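Local coordinates for putative lipoprotein (Bacteroides ovatus, PDB 3OQQ) that is a putative extracellular lipoprotein of unknown function that binds several calcium ions, at residues 151-156 and 181-186. Numbering follows the deposited sequence. Where two conformers were deposited one is given.
Sequences VFEYDL and DVRAVG. With CA (calcium ion), chain B.
A classic beta bulge interrupts the antiparallel hairpin of strands 150-161 and 173-184 where Arg183 and Ala184 both face Val151, and it illustrates how one extra residue redirects a side chain. Val151 O accepts two backbone bonds from the same face of its plane, from Arg183 N at 2.9 Å and Ala184 N at 3.1 Å, while Val151 N donates to Ala184 O. Regular pairing resumes at the non-hydrogen-bonded pair Phe152-Val182 and continues with the hydrogen-bonded pair Glu153-Asp181, where Glu153 N donates to Asp181 O and Asp181 N to Glu153 O, both at 2.8 Å.

The bulge places Arg183 on the same face of the hairpin as Val151 and Glu153. Its CG packs 3.5 Å from Val151 CG1, the methyl anti to the backbone N (chi1 -178°). Bends at chi2 and chi3 then carry the guanidinium to Glu153, where NE and NH2 form a side-on salt bridge to the single oxygen OE2, each at 3.2 Å. The carboxylate stands at 90° to the guanidinium plane and is met on its anti side, the two nitrogens arriving from opposite faces. Arg183 NH2 also donates to Thr392 O, and Asp181 OD1 forms a salt bridge with Arg300 NE.

Beyond the bulge, Gly186 O binds a calcium ion at 2.4 Å, alongside Asp146, Asn148, Asp149 and Glu397. In this buried setting Arg183 on Glu153 and Arg300 on Asp181 together probably offset the like charges of Glu153 OE1 and Asp181 OD2, 4.5 Å apart.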
ATOM      1  N   VAL A 151      -8.472   8.513   3.028  1.00 17.05           N
ATOM      2  CA  VAL A 151      -7.012   8.549   3.196  1.00 14.82           C
ATOM      3  C   VAL A 151      -6.680   7.302   3.965  1.00 17.99           C
ATOM      4  O   VAL A 151      -7.211   7.095   5.060  1.00 16.51           O
ATOM      5  CB  VAL A 151      -6.472   9.839   3.861  1.00 16.87           C
ATOM      6  CG1 VAL A 151      -4.950   9.834   3.960  1.00 15.46           C
ATOM      7  CG2 VAL A 151      -6.955  11.092   3.138  1.00 17.30           C
ATOM      8  N   PHE A 152      -5.889   6.424   3.361  1.00 14.50           N
ATOM      9  CA  PHE A 152      -5.489   5.222   4.073  1.00 13.50           C
ATOM     10  C   PHE A 152      -4.076   4.864   3.814  1.00 18.07           C
ATOM     11  O   PHE A 152      -3.608   4.984   2.698  1.00 17.82           O
ATOM     12  CB  PHE A 152      -6.393   4.027   3.761  1.00 13.17           C
ATOM     13  CG  PHE A 152      -6.435   3.510   2.344  1.00 13.23           C
ATOM     14  CD1 PHE A 152      -7.361   4.013   1.429  1.00 13.99           C
ATOM     15  CD2 PHE A 152      -5.652   2.424   1.960  1.00 14.00           C
ATOM     16  CE1 PHE A 152      -7.473   3.471   0.156  1.00 14.66           C
ATOM     17  CE2 PHE A 152      -5.753   1.894   0.674  1.00 17.03           C
ATOM     18  CZ  PHE A 152      -6.684   2.410  -0.210  1.00 15.08           C
ATOM     19  N   GLU A 153      -3.408   4.381   4.842  1.00 16.85           N
ATOM     20  CA  GLU A 153      -2.036   3.882   4.742  1.00 17.68           C
ATOM     21  C   GLU A 153      -2.046   2.419   4.455  1.00 21.08           C
ATOM     22  O   GLU A 153      -2.914   1.688   4.934  1.00 20.84           O
ATOM     23  CB  GLU A 153      -1.256   4.117   6.046  1.00 19.35           C
ATOM     24  CG  GLU A 153      -1.412   5.511   6.613  1.00 36.39           C
ATOM     25  CD  GLU A 153      -0.546   5.835   7.815  1.00 55.99           C
ATOM     26  OE1 GLU A 153      -0.094   4.885   8.497  1.00 29.64           O
ATOM     27  OE2 GLU A 153      -0.310   7.041   8.061  1.00 55.42           O
ATOM     28  N   TYR A 154      -1.063   1.957   3.725  1.00 17.22           N
ATOM     29  CA  TYR A 154      -0.998   0.525   3.484  1.00 16.19           C
ATOM     30  C   TYR A 154       0.387   0.050   3.733  1.00 19.55           C
ATOM     31  O   TYR A 154       1.343   0.817   3.621  1.00 17.63           O
ATOM     32  CB  TYR A 154      -1.445   0.142   2.061  1.00 16.67           C
ATOM     33  CG  TYR A 154      -0.433   0.490   0.992  1.00 19.23           C
ATOM     34  CD1 TYR A 154       0.571  -0.410   0.633  1.00 21.21           C
ATOM     35  CD2 TYR A 154      -0.464   1.726   0.350  1.00 19.71           C
ATOM     36  CE1 TYR A 154       1.486  -0.111  -0.368  1.00 19.91           C
ATOM     37  CE2 TYR A 154       0.440   2.028  -0.670  1.00 20.49           C
ATOM     38  CZ  TYR A 154       1.435   1.122  -0.994  1.00 24.29           C
ATOM     39  OH  TYR A 154       2.351   1.407  -1.974  1.00 24.10           O
ATOM     40  N   ASP A 155       0.506  -1.251   3.965  1.00 18.32           N
ATOM     41  CA  ASP A 155       1.795  -1.902   4.162  1.00 17.64           C
ATOM     42  C   ASP A 155       1.705  -3.284   3.604  1.00 23.15           C
ATOM     43  O   ASP A 155       0.841  -4.054   4.009  1.00 23.58           O
ATOM     44  CB  ASP A 155       2.167  -1.953   5.653  1.00 18.83           C
ATOM     45  CG  ASP A 155       3.626  -2.289   5.861  1.00 25.32           C
ATOM     46  OD1 ASP A 155       4.004  -3.470   5.649  1.00 25.73           O
ATOM     47  OD2 ASP A 155       4.394  -1.378   6.222  1.00 26.24           O
ATOM     48  N   LEU A 156       2.605  -3.598   2.686  1.00 20.55           N
ATOM     49  CA  LEU A 156       2.685  -4.915   2.055  0.50 19.89           C
ATOM     50  C   LEU A 156       4.059  -5.527   2.310  1.00 22.53           C
ATOM     51  O   LEU A 156       5.068  -4.862   2.110  1.00 18.70           O
ATOM     52  CB  LEU A 156       2.421  -4.815   0.538  0.50 19.80           C
ATOM     53  CG  LEU A 156       0.969  -4.794   0.100  0.50 23.67           C
ATOM     54  CD1 LEU A 156       0.802  -4.070  -1.231  0.50 23.00           C
ATOM     55  CD2 LEU A 156       0.414  -6.206   0.005  0.50 28.71           C
ATOM     56  N   ASP A 181      -4.804   0.777   6.826  1.00 18.04           N
ATOM     57  CA  ASP A 181      -5.129   1.599   8.002  1.00 17.46           C
ATOM     58  C   ASP A 181      -5.836   2.860   7.605  1.00 20.30           C
ATOM     59  O   ASP A 181      -5.252   3.654   6.874  1.00 18.46           O
ATOM     60  CB  ASP A 181      -3.841   1.954   8.788  1.00 18.33           C
ATOM     61  CG  ASP A 181      -3.087   0.744   9.282  1.00 22.50           C
ATOM     62  OD1 ASP A 181      -3.728  -0.338   9.451  1.00 20.45           O
ATOM     63  OD2 ASP A 181      -1.860   0.847   9.457  1.00 24.53           O
ATOM     64  N   VAL A 182      -7.069   3.070   8.113  1.00 16.74           N
ATOM     65  CA  VAL A 182      -7.866   4.267   7.809  1.00 15.19           C
ATOM     66  C   VAL A 182      -7.311   5.474   8.560  1.00 20.45           C
ATOM     67  O   VAL A 182      -7.419   5.559   9.784  1.00 20.71           O
ATOM     68  CB  VAL A 182      -9.380   4.104   8.096  1.00 18.76           C
ATOM     69  CG1 VAL A 182     -10.155   5.329   7.594  1.00 19.05           C
ATOM     70  CG2 VAL A 182      -9.929   2.833   7.476  1.00 17.66           C
ATOM     71  N   ARG A 183      -6.806   6.447   7.818  1.00 15.55           N
ATOM     72  CA  ARG A 183      -6.285   7.646   8.427  1.00 15.73           C
ATOM     73  C   ARG A 183      -7.372   8.729   8.472  1.00 19.43           C
ATOM     74  O   ARG A 183      -7.490   9.415   9.477  1.00 19.94           O
ATOM     75  CB  ARG A 183      -4.998   8.075   7.683  1.00 16.00           C
ATOM     76  CG  ARG A 183      -4.821   9.532   7.457  1.00 35.21           C
ATOM     77  CD  ARG A 183      -3.482  10.043   7.898  1.00 38.35           C
ATOM     78  NE  ARG A 183      -2.285   9.450   7.285  1.00 31.80           N
ATOM     79  CZ  ARG A 183      -1.580  10.010   6.302  1.00 44.70           C
ATOM     80  NH1 ARG A 183      -2.000  11.144   5.729  1.00 23.51           N
ATOM     81  NH2 ARG A 183      -0.442   9.450   5.890  1.00 20.39           N
ATOM     82  N   ALA A 184      -8.168   8.884   7.412  1.00 15.12           N
ATOM     83  CA  ALA A 184      -9.214   9.911   7.379  1.00 14.08           C
ATOM     84  C   ALA A 184     -10.269   9.588   6.336  1.00 17.09           C
ATOM     85  O   ALA A 184      -9.965   8.916   5.345  1.00 15.54           O
ATOM     86  CB  ALA A 184      -8.596  11.284   7.061  1.00 14.05           C
ATOM     87  N   VAL A 185     -11.478  10.182   6.511  1.00 14.09           N
ATOM     88  CA  VAL A 185     -12.581  10.092   5.557  1.00 14.95           C
ATOM     89  C   VAL A 185     -13.149  11.516   5.411  1.00 19.73           C
ATOM     90  O   VAL A 185     -13.987  11.936   6.199  1.00 19.94           O
ATOM     91  CB  VAL A 185     -13.658   9.024   5.900  1.00 18.26           C
ATOM     92  CG1 VAL A 185     -14.698   8.916   4.788  1.00 17.94           C
ATOM     93  CG2 VAL A 185     -13.028   7.657   6.167  1.00 17.51           C
ATOM     94  N   GLY A 186     -12.621  12.260   4.438  1.00 17.64           N
ATOM     95  CA  GLY A 186     -13.033  13.634   4.169  1.00 18.39           C
ATOM     96  C   GLY A 186     -14.209  13.731   3.224  1.00 22.16           C
ATOM     97  O   GLY A 186     -14.254  14.600   2.368  1.00 19.43           O
TER
HETATM   98 CA    CA B 457     -12.787  16.174   1.410  1.00 21.67          CA
HETATM   99  O   HOH W   1     -14.359  16.780  -0.666  1.00 18.14           O